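PDB 6HWJ: glucosamine kinase from Streptacidiphilus jiangxiensis, which catalyses the magnesium-dependent transfer of phosphate from ATP to D-glucosamine, giving D-glucosamine 6-phosphate, and acts more weakly on glucose. Local coordinates for residues A153-G158 against A231-R236; G158-M163 against Y313-F318; R165-L170 against V184-P189. All coordinates share one frame; numbering follows the deposited sequence.

Contact 1: A153-G158 against A231-R236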
loop_
_atom_site.group_PDB
_atom_site.type_symbol
_atom_site.label_atom_id
_atom_site.label_comp_id
_atom_site.label_asym_id
_atom_site.label_seq_id
_atom_site.Cartn_x
_atom_site.Cartn_y
_atom_site.Cartn_z
ATOM N N ALA A 153 2.752 5.758 -11.637
ATOM C CA ALA A 153 3.100 6.634 -12.755
ATOM C C ALA A 153 3.887 7.857 -12.291
ATOM O O ALA A 153 4.890 8.239 -12.915
ATOM C CB ALA A 153 1.832 7.061 -13.501
ATOM N N ALA A 154 3.464 8.485 -11.195
ATOM C CA ALA A 154 4.192 9.646 -10.701
ATOM C C ALA A 154 5.624 9.279 -10.337
ATOM O O ALA A 154 6.566 10.034 -10.624
ATOM C CB ALA A 154 3.467 10.248 -9.486
ATOM N N LEU A 155 5.812 8.132 -9.691
ATOM C CA LEU A 155 7.153 7.699 -9.317
ATOM C C LEU A 155 8.021 7.450 -10.555
ATOM O O LEU A 155 9.154 7.937 -10.643
ATOM C CB LEU A 155 7.052 6.429 -8.456
ATOM C CG LEU A 155 6.408 6.676 -7.084
ATOM C CD1 LEU A 155 6.025 5.368 -6.406
ATOM C CD2 LEU A 155 7.363 7.467 -6.215
ATOM N N ALA A 156 7.504 6.693 -11.519
ATOM C CA ALA A 156 8.255 6.437 -12.748
ATOM C C ALA A 156 8.621 7.739 -13.452
ATOM O O ALA A 156 9.774 7.940 -13.839
ATOM C CB ALA A 156 7.437 5.532 -13.677
ATOM N N ARG A 157 7.647 8.645 -13.614
ATOM C CA ARG A 157 7.917 9.931 -14.248
ATOM C C ARG A 157 8.952 10.740 -13.487
ATOM O O ARG A 157 9.680 11.555 -14.086
ATOM C CB ARG A 157 6.621 10.749 -14.370
ATOM N N GLY A 158 9.016 10.567 -12.173
ATOM C CA GLY A 158 9.962 11.292 -11.369
ATOM C C GLY A 158 11.331 10.661 -11.254
ATOM O O GLY A 158 12.154 11.157 -10.481
ATOM N N ALA A 231 9.664 13.071 -2.899
ATOM C CA ALA A 231 10.037 14.119 -3.840
ATOM C C ALA A 231 9.378 13.895 -5.192
ATOM O O ALA A 231 8.936 14.848 -5.840
ATOM C CB ALA A 231 11.559 14.186 -3.987
ATOM N N ALA A 232 9.303 12.643 -5.635
ATOM C CA ALA A 232 8.671 12.342 -6.908
ATOM C C ALA A 232 7.162 12.521 -6.829
ATOM O O ALA A 232 6.551 13.075 -7.747
ATOM C CB ALA A 232 8.996 10.900 -7.344
ATOM N N LEU A 233 6.537 12.023 -5.758
ATOM C CA LEU A 233 5.093 12.161 -5.617
ATOM C C LEU A 233 4.702 13.625 -5.494
ATOM O O LEU A 233 3.675 14.056 -6.039
ATOM C CB LEU A 233 4.612 11.361 -4.405
ATOM C CG LEU A 233 4.831 9.857 -4.449
ATOM C CD1 LEU A 233 4.440 9.231 -3.135
ATOM C CD2 LEU A 233 4.089 9.170 -5.608
ATOM N N ALA A 234 5.514 14.416 -4.801
ATOM C CA ALA A 234 5.176 15.815 -4.577
ATOM C C ALA A 234 5.204 16.624 -5.867
ATOM O O ALA A 234 4.649 17.729 -5.900
ATOM C CB ALA A 234 6.132 16.443 -3.557
ATOM N N ALA A 235 5.823 16.103 -6.927
ATOM C CA ALA A 235 5.823 16.802 -8.207
ATOM C C ALA A 235 4.425 16.932 -8.800
ATOM O O ALA A 235 4.197 17.812 -9.635
ATOM C CB ALA A 235 6.737 16.076 -9.197
ATOM N N ARG A 236 3.481 16.087 -8.387
ATOM C CA ARG A 236 2.095 16.236 -8.807
ATOM C C ARG A 236 1.395 17.384 -8.088
ATOM O O ARG A 236 0.251 17.710 -8.429
ATOM C CB ARG A 236 1.319 14.942 -8.568
ATOM C CG ARG A 236 1.705 13.808 -9.521
ATOM C CD ARG A 236 0.618 12.739 -9.619
ATOM N NE ARG A 236 -0.622 13.259 -10.192
ATOM C CZ ARG A 236 -1.696 13.615 -9.484
ATOM N NH1 ARG A 236 -1.704 13.509 -8.161
ATOM N NH2 ARG A 236 -2.768 14.079 -10.109
HETATM O O HOH W 1 6.556 12.478 -10.475
#
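Leu155 and Leu233 meet on one side of a helix-to-helix contact centred on Ala154 and Ala232. CD2 of Leu233 lies 3.7 Å from CG of Leu155. The two side chains meet at a slant. In both leucines CG is anti to the carbonyl carbon (chi1 -67° in Leu155, -62° in Leu233). This brings the branches together although neither CB is aimed straight across. Two alanines and a glycine let the backbones come close. The methyl CB of Ala232 sits 4.0 Å from CD2 of Leu155. It also rests against CA of Gly158, at 4.2 Å, where the lack of a side chain makes this possible. On the other helix, CB of Ala154 packs against CD2 of Leu233.

A second set of contacts involves the aliphatic part of Arg236. Its CD is 3.8 Å from Ala154 CB, with CG close behind. The chain then bends at chi3, and the guanidinium group forms a salt bridge through NH1 with Asp296. The arginine is poorly ordered, so this edge is less sharply defined.

The polar link is indirect. A water between the two backbones donates to Ala232 O at 2.8 Å. Its approach to Ala154 O is too short to be trusted as a bond. Ala154 O accepts the helical bond from Gly158 N, at 2.9 Å. Gly158 is the first residue to leave helical geometry, so the contact lies where helix 148-157 ends and near the end of helix 212-234.

Direct contact is thus made mainly by alanine methyls and leucine branches. The water at most probably links the two carbonyls.

Contact 2: G158-M163 against Y313-F318. With MG (magnesium ion), chain C; MG (magnesium ion), chain F.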
loop_
_atom_site.group_PDB
_atom_site.type_symbol
_atom_site.label_atom_id
_atom_site.label_comp_id
_atom_site.label_asym_id
_atom_site.label_seq_id
_atom_site.Cartn_x
_atom_site.Cartn_y
_atom_site.Cartn_z
ATOM N N GLY A 158 9.016 10.567 -12.173
ATOM C CA GLY A 158 9.962 11.292 -11.369
ATOM C C GLY A 158 11.331 10.661 -11.254
ATOM O O GLY A 158 12.154 11.157 -10.481
ATOM N N GLY A 159 11.599 9.582 -11.987
ATOM C CA GLY A 159 12.882 8.922 -11.923
ATOM C C GLY A 159 13.087 8.013 -10.736
ATOM O O GLY A 159 14.189 7.493 -10.564
ATOM N N PHE A 160 12.073 7.823 -9.896
ATOM C CA PHE A 160 12.172 6.883 -8.782
ATOM C C PHE A 160 12.240 5.448 -9.301
ATOM O O PHE A 160 11.385 5.020 -10.081
ATOM C CB PHE A 160 10.968 7.087 -7.868
ATOM C CG PHE A 160 10.965 6.233 -6.645
ATOM C CD1 PHE A 160 11.637 6.634 -5.499
ATOM C CD2 PHE A 160 10.259 5.040 -6.623
ATOM C CE1 PHE A 160 11.604 5.845 -4.354
ATOM C CE2 PHE A 160 10.247 4.244 -5.500
ATOM C CZ PHE A 160 10.918 4.664 -4.353
ATOM N N THR A 161 13.259 4.701 -8.865
ATOM C CA THR A 161 13.459 3.326 -9.340
ATOM C C THR A 161 13.459 2.285 -8.230
ATOM O O THR A 161 13.621 1.096 -8.522
ATOM C CB THR A 161 14.779 3.197 -10.120
ATOM O OG1 THR A 161 15.900 3.475 -9.254
ATOM C CG2 THR A 161 14.796 4.166 -11.292
ATOM N N GLU A 162 13.287 2.682 -6.963
ATOM C CA GLU A 162 13.322 1.706 -5.870
ATOM C C GLU A 162 11.930 1.110 -5.661
ATOM O O GLU A 162 11.293 1.249 -4.628
ATOM C CB GLU A 162 13.865 2.352 -4.605
ATOM C CG GLU A 162 15.377 2.526 -4.662
ATOM C CD GLU A 162 15.908 3.288 -3.483
ATOM O OE1 GLU A 162 16.334 2.643 -2.506
ATOM O OE2 GLU A 162 15.880 4.534 -3.542
ATOM N N MET A 163 11.473 0.450 -6.723
ATOM C CA MET A 163 10.206 -0.252 -6.794
ATOM C C MET A 163 10.310 -1.245 -7.953
ATOM O O MET A 163 11.139 -1.056 -8.841
ATOM C CB MET A 163 9.045 0.723 -7.024
ATOM C CG MET A 163 9.166 1.541 -8.281
ATOM S SD MET A 163 7.717 2.596 -8.585
ATOM C CE MET A 163 8.273 3.552 -9.967
ATOM N N TYR A 313 16.470 -2.250 -2.832
ATOM C CA TYR A 313 15.221 -2.056 -2.105
ATOM C C TYR A 313 14.109 -1.656 -3.069
ATOM O O TYR A 313 14.334 -0.859 -3.983
ATOM C CB TYR A 313 15.379 -0.960 -1.031
ATOM C CG TYR A 313 16.312 -1.340 0.087
ATOM C CD1 TYR A 313 17.682 -1.393 -0.105
ATOM C CD2 TYR A 313 15.812 -1.669 1.337
ATOM C CE1 TYR A 313 18.549 -1.755 0.936
ATOM C CE2 TYR A 313 16.658 -2.021 2.378
ATOM C CZ TYR A 313 18.009 -2.051 2.181
ATOM O OH TYR A 313 18.820 -2.430 3.229
ATOM N N ALA A 314 12.905 -2.189 -2.847
ATOM C CA ALA A 314 11.773 -1.942 -3.737
ATOM C C ALA A 314 10.501 -1.804 -2.909
ATOM O O ALA A 314 10.140 -2.733 -2.189
ATOM C CB ALA A 314 11.626 -3.091 -4.745
ATOM N N VAL A 315 9.823 -0.658 -3.017
ATOM C CA VAL A 315 8.577 -0.423 -2.287
ATOM C C VAL A 315 7.414 -0.900 -3.146
ATOM O O VAL A 315 7.430 -0.770 -4.386
ATOM C CB VAL A 315 8.432 1.053 -1.883
ATOM C CG1 VAL A 315 8.525 1.963 -3.081
ATOM C CG2 VAL A 315 7.067 1.265 -1.153
ATOM N N VAL A 316 6.414 -1.502 -2.499
ATOM C CA VAL A 316 5.220 -1.985 -3.187
ATOM C C VAL A 316 3.984 -1.571 -2.397
ATOM O O VAL A 316 4.088 -0.977 -1.324
ATOM C CB VAL A 316 5.242 -3.508 -3.378
ATOM C CG1 VAL A 316 6.433 -3.924 -4.204
ATOM C CG2 VAL A 316 5.298 -4.199 -2.029
ATOM N N ASP A 317 2.804 -1.880 -2.959
ATOM C CA ASP A 317 1.509 -1.762 -2.262
ATOM C C ASP A 317 1.076 -0.304 -2.126
ATOM O O ASP A 317 1.157 0.276 -1.041
ATOM C CB ASP A 317 1.621 -2.435 -0.888
ATOM C CG ASP A 317 0.254 -2.802 -0.295
ATOM O OD1 ASP A 317 -0.765 -2.232 -0.730
ATOM O OD2 ASP A 317 0.223 -3.671 0.616
ATOM N N PHE A 318 0.576 0.282 -3.217
ATOM C CA PHE A 318 0.187 1.683 -3.260
ATOM C C PHE A 318 -1.331 1.906 -3.278
ATOM O O PHE A 318 -1.790 2.962 -3.736
ATOM C CB PHE A 318 0.819 2.340 -4.481
ATOM C CG PHE A 318 2.287 2.658 -4.300
ATOM C CD1 PHE A 318 2.673 3.788 -3.616
ATOM C CD2 PHE A 318 3.258 1.815 -4.806
ATOM C CE1 PHE A 318 4.012 4.088 -3.441
ATOM C CE2 PHE A 318 4.595 2.105 -4.632
ATOM C CZ PHE A 318 4.969 3.241 -3.953
HETATM MG MG MG C . 1.662 -4.975 1.607
HETATM MG MG MG F . -2.810 -2.720 -0.107
HETATM O O HOH W 2 -2.079 -3.723 1.628
HETATM O O HOH W 3 3.072 -6.197 2.793
HETATM O O HOH W 4 2.820 -5.692 0.086
HETATM O O HOH W 5 0.750 -6.907 1.221
HETATM O O HOH W 6 -2.209 -1.046 1.183
#
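Glu162 O accepts a hydrogen bond from Val315 N, 2.9 Å long and nearly straight at 165°. The donor is tilted from the carbonyl plane. CA of Ala314 makes a CH...O contact with the same oxygen, at 3.3 Å. Two neighbouring residues of the strand thus meet one carbonyl of the loop.

Side chains pack around this bond. CG1 of Val315 comes to the edge of the Phe160 ring, near its plane, 3.7 Å from CE2. With chi1 at 56°, CG1 lies between the backbone N and the carbonyl carbon of Val315, and from there it also approaches Glu162 O. Val315 CG1 is 4.2 Å from Met163 CB. Ala314 CB rests on Met163 CA. Glu162 runs beside Tyr313, pointing the same way, with its carboxylate plane 87° from the ring plane. Glu162 CB lies 3.3 Å from Tyr313 O, and Glu162 OE2 forms a salt bridge with Arg228.

The loop is shaped by local turns. Gly159, with positive phi, closes a Schellman motif at the end of helix 148-157, and Glu162 is the centre of an inverse gamma turn.

Further along the second segment, Asp317 bridges two magnesium ions. OD2 binds one at 2.2 Å, and OD1 binds the other. Gln305 shares the OD2-bound ion, and waters fill further positions on both. The loop therefore packs on the strand that leads directly to the metal site.

Backbone bonds join Ala314 to Leu307, in strand 306-309, and Val316 to Gln305, just before it. Helix 212-234 meets Phe160 through Met229 and Tyr313 through Gln221, while Leu155 of helix 148-157 touches Phe160, Met163 and Phe318.

Contact 3: R165-L170 against V184-P189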
loop_
_atom_site.group_PDB
_atom_site.type_symbol
_atom_site.label_atom_id
_atom_site.label_comp_id
_atom_site.label_asym_id
_atom_site.label_seq_id
_atom_site.Cartn_x
_atom_site.Cartn_y
_atom_site.Cartn_z
ATOM N N ARG A 165 10.154 -2.469 -11.381
ATOM C CA ARG A 165 10.101 -1.610 -12.546
ATOM C C ARG A 165 8.693 -1.659 -13.157
ATOM O O ARG A 165 8.180 -2.746 -13.428
ATOM C CB ARG A 165 11.136 -2.040 -13.595
ATOM C CG ARG A 165 11.126 -1.135 -14.830
ATOM C CD ARG A 165 11.644 -1.848 -16.063
ATOM N NE ARG A 165 13.102 -1.873 -16.122
ATOM C CZ ARG A 165 13.850 -0.966 -16.747
ATOM N NH1 ARG A 165 15.168 -1.090 -16.739
ATOM N NH2 ARG A 165 13.289 0.059 -17.371
ATOM N N PRO A 166 8.048 -0.516 -13.376
ATOM C CA PRO A 166 6.748 -0.529 -14.050
ATOM C C PRO A 166 6.911 -0.795 -15.532
ATOM O O PRO A 166 7.775 -0.212 -16.190
ATOM C CB PRO A 166 6.192 0.875 -13.785
ATOM C CG PRO A 166 7.406 1.712 -13.677
ATOM C CD PRO A 166 8.454 0.857 -12.998
ATOM N N TRP A 167 6.069 -1.691 -16.042
ATOM C CA TRP A 167 5.941 -1.957 -17.462
ATOM C C TRP A 167 4.761 -1.231 -18.083
ATOM O O TRP A 167 4.868 -0.711 -19.193
ATOM C CB TRP A 167 5.757 -3.461 -17.708
ATOM C CG TRP A 167 6.980 -4.303 -17.497
ATOM C CD1 TRP A 167 7.982 -4.094 -16.596
ATOM C CD2 TRP A 167 7.311 -5.507 -18.202
ATOM N NE1 TRP A 167 8.917 -5.090 -16.694
ATOM C CE2 TRP A 167 8.534 -5.973 -17.673
ATOM C CE3 TRP A 167 6.693 -6.234 -19.226
ATOM C CZ2 TRP A 167 9.146 -7.131 -18.126
ATOM C CZ3 TRP A 167 7.309 -7.383 -19.696
ATOM C CH2 TRP A 167 8.527 -7.822 -19.148
ATOM N N GLY A 168 3.620 -1.203 -17.388
ATOM C CA GLY A 168 2.476 -0.498 -17.918
ATOM C C GLY A 168 1.358 -0.408 -16.909
ATOM O O GLY A 168 1.328 -1.126 -15.900
ATOM N N LEU A 169 0.425 0.482 -17.223
ATOM C CA LEU A 169 -0.784 0.686 -16.458
ATOM C C LEU A 169 -1.966 0.790 -17.406
ATOM O O LEU A 169 -1.883 1.466 -18.438
ATOM C CB LEU A 169 -0.685 1.973 -15.635
ATOM C CG LEU A 169 0.442 2.010 -14.611
ATOM C CD1 LEU A 169 0.639 3.425 -14.104
ATOM C CD2 LEU A 169 0.124 1.045 -13.485
ATOM N N LEU A 170 -3.064 0.132 -17.049
ATOM C CA LEU A 170 -4.330 0.266 -17.762
ATOM C C LEU A 170 -5.328 0.940 -16.836
ATOM O O LEU A 170 -5.613 0.424 -15.746
ATOM C CB LEU A 170 -4.868 -1.087 -18.212
ATOM C CG LEU A 170 -6.272 -1.062 -18.822
ATOM C CD1 LEU A 170 -6.279 -0.180 -20.078
ATOM C CD2 LEU A 170 -6.779 -2.457 -19.142
ATOM N N VAL A 184 1.145 -3.699 -14.601
ATOM C CA VAL A 184 2.182 -4.639 -15.007
ATOM C C VAL A 184 3.505 -4.093 -14.492
ATOM O O VAL A 184 3.897 -2.975 -14.836
ATOM C CB VAL A 184 2.223 -4.823 -16.523
ATOM C CG1 VAL A 184 3.144 -5.960 -16.911
ATOM C CG2 VAL A 184 0.814 -5.076 -17.064
ATOM N N VAL A 185 4.174 -4.865 -13.636
ATOM C CA VAL A 185 5.447 -4.474 -13.056
ATOM C C VAL A 185 6.390 -5.673 -13.102
ATOM O O VAL A 185 5.975 -6.819 -13.286
ATOM C CB VAL A 185 5.312 -3.960 -11.600
ATOM C CG1 VAL A 185 4.300 -2.832 -11.508
ATOM C CG2 VAL A 185 4.915 -5.133 -10.697
ATOM N N ALA A 186 7.671 -5.394 -12.875
ATOM C CA ALA A 186 8.678 -6.434 -12.900
ATOM C C ALA A 186 8.411 -7.447 -11.800
ATOM O O ALA A 186 7.915 -7.104 -10.718
ATOM C CB ALA A 186 10.072 -5.834 -12.727
ATOM N N TYR A 187 8.688 -8.706 -12.109
ATOM C CA TYR A 187 8.611 -9.809 -11.158
ATOM C C TYR A 187 9.958 -9.941 -10.452
ATOM O O TYR A 187 10.995 -9.962 -11.108
ATOM C CB TYR A 187 8.273 -11.102 -11.916
ATOM C CG TYR A 187 8.184 -12.369 -11.086
ATOM C CD1 TYR A 187 7.523 -12.379 -9.869
ATOM C CD2 TYR A 187 8.725 -13.562 -11.552
ATOM C CE1 TYR A 187 7.420 -13.544 -9.128
ATOM C CE2 TYR A 187 8.623 -14.729 -10.821
ATOM C CZ TYR A 187 7.968 -14.714 -9.612
ATOM O OH TYR A 187 7.864 -15.866 -8.869
ATOM N N LEU A 188 9.926 -10.048 -9.124
ATOM C CA LEU A 188 11.125 -10.131 -8.291
ATOM C C LEU A 188 11.084 -11.439 -7.513
ATOM O O LEU A 188 10.776 -11.441 -6.314
ATOM C CB LEU A 188 11.196 -8.922 -7.358
ATOM C CG LEU A 188 11.135 -7.539 -8.034
ATOM C CD1 LEU A 188 11.275 -6.429 -7.014
ATOM C CD2 LEU A 188 12.220 -7.408 -9.076
ATOM N N PRO A 189 11.427 -12.565 -8.149
ATOM C CA PRO A 189 11.181 -13.868 -7.500
ATOM C C PRO A 189 11.982 -14.080 -6.224
ATOM O O PRO A 189 11.475 -14.700 -5.282
ATOM C CB PRO A 189 11.572 -14.891 -8.590
ATOM C CG PRO A 189 12.552 -14.169 -9.463
ATOM C CD PRO A 189 12.107 -12.702 -9.451
#
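A classic beta bulge interrupts the antiparallel hairpin of strands 166-172 and 179-186, with Trp167 and Gly168 both set against Val184. Val184 O accepts from Trp167 N at 2.8 Å and from Gly168 N at 3.1 Å. Both donors come from the same face of the carbonyl plane. Val184 N returns a bond to Gly168 O. Before the bulge, Pro166 and Val185 form a non-hydrogen-bonded pair, and Ala186 N bonds to Arg165 O at 2.8 Å.

Trp167 CB packs on CG1 of Val184, at 3.7 Å. With CG anti to the carbonyl carbon (chi1 -72°), the indole brings CD1 and NE1 obliquely near the backbone of Ala186. Val84 of helix 79-88 touches both Trp167 and Val184. Just before strand 166-172, CB of Arg165 lies 4.0 Å from CB of Ala186, and Arg165 NH2 bonds to Thr104 O.

The backbone bonds keep the hairpin paired up to Ala186, the first of three successive residues, with Tyr187 and Leu188, inferred to bind ATP. The bulge lets one buried carbonyl satisfy two successive N-H groups, and the proline, which has none, falls where the pairing needs no donor toward strand 179-186.

In the fold
Contact 2 is the hub of the three. It shares Gly158 with contact 1, and their centres are 10 Å apart. Leu155 of contact 1 reaches into contact 2: its CD1 is 3.4 Å from Phe318 CZ and its CB is 3.5 Å from Met163 CE. Contact 3 lies about 11 Å from contact 2, centre to centre, and Ala314 CB touches Leu188 CD1 at 4.1 Å. This places the inferred ATP-binding segment beside the strand leading to the metal-binding Asp317. Contacts 1 and 3 are 17 Å apart between centres, but Ala156 CB still packs on Pro166 CG. Both are farther from the metals than contact 2, with the side chains of Leu155 and Val185 about 14 and 13 Å from a magnesium ion.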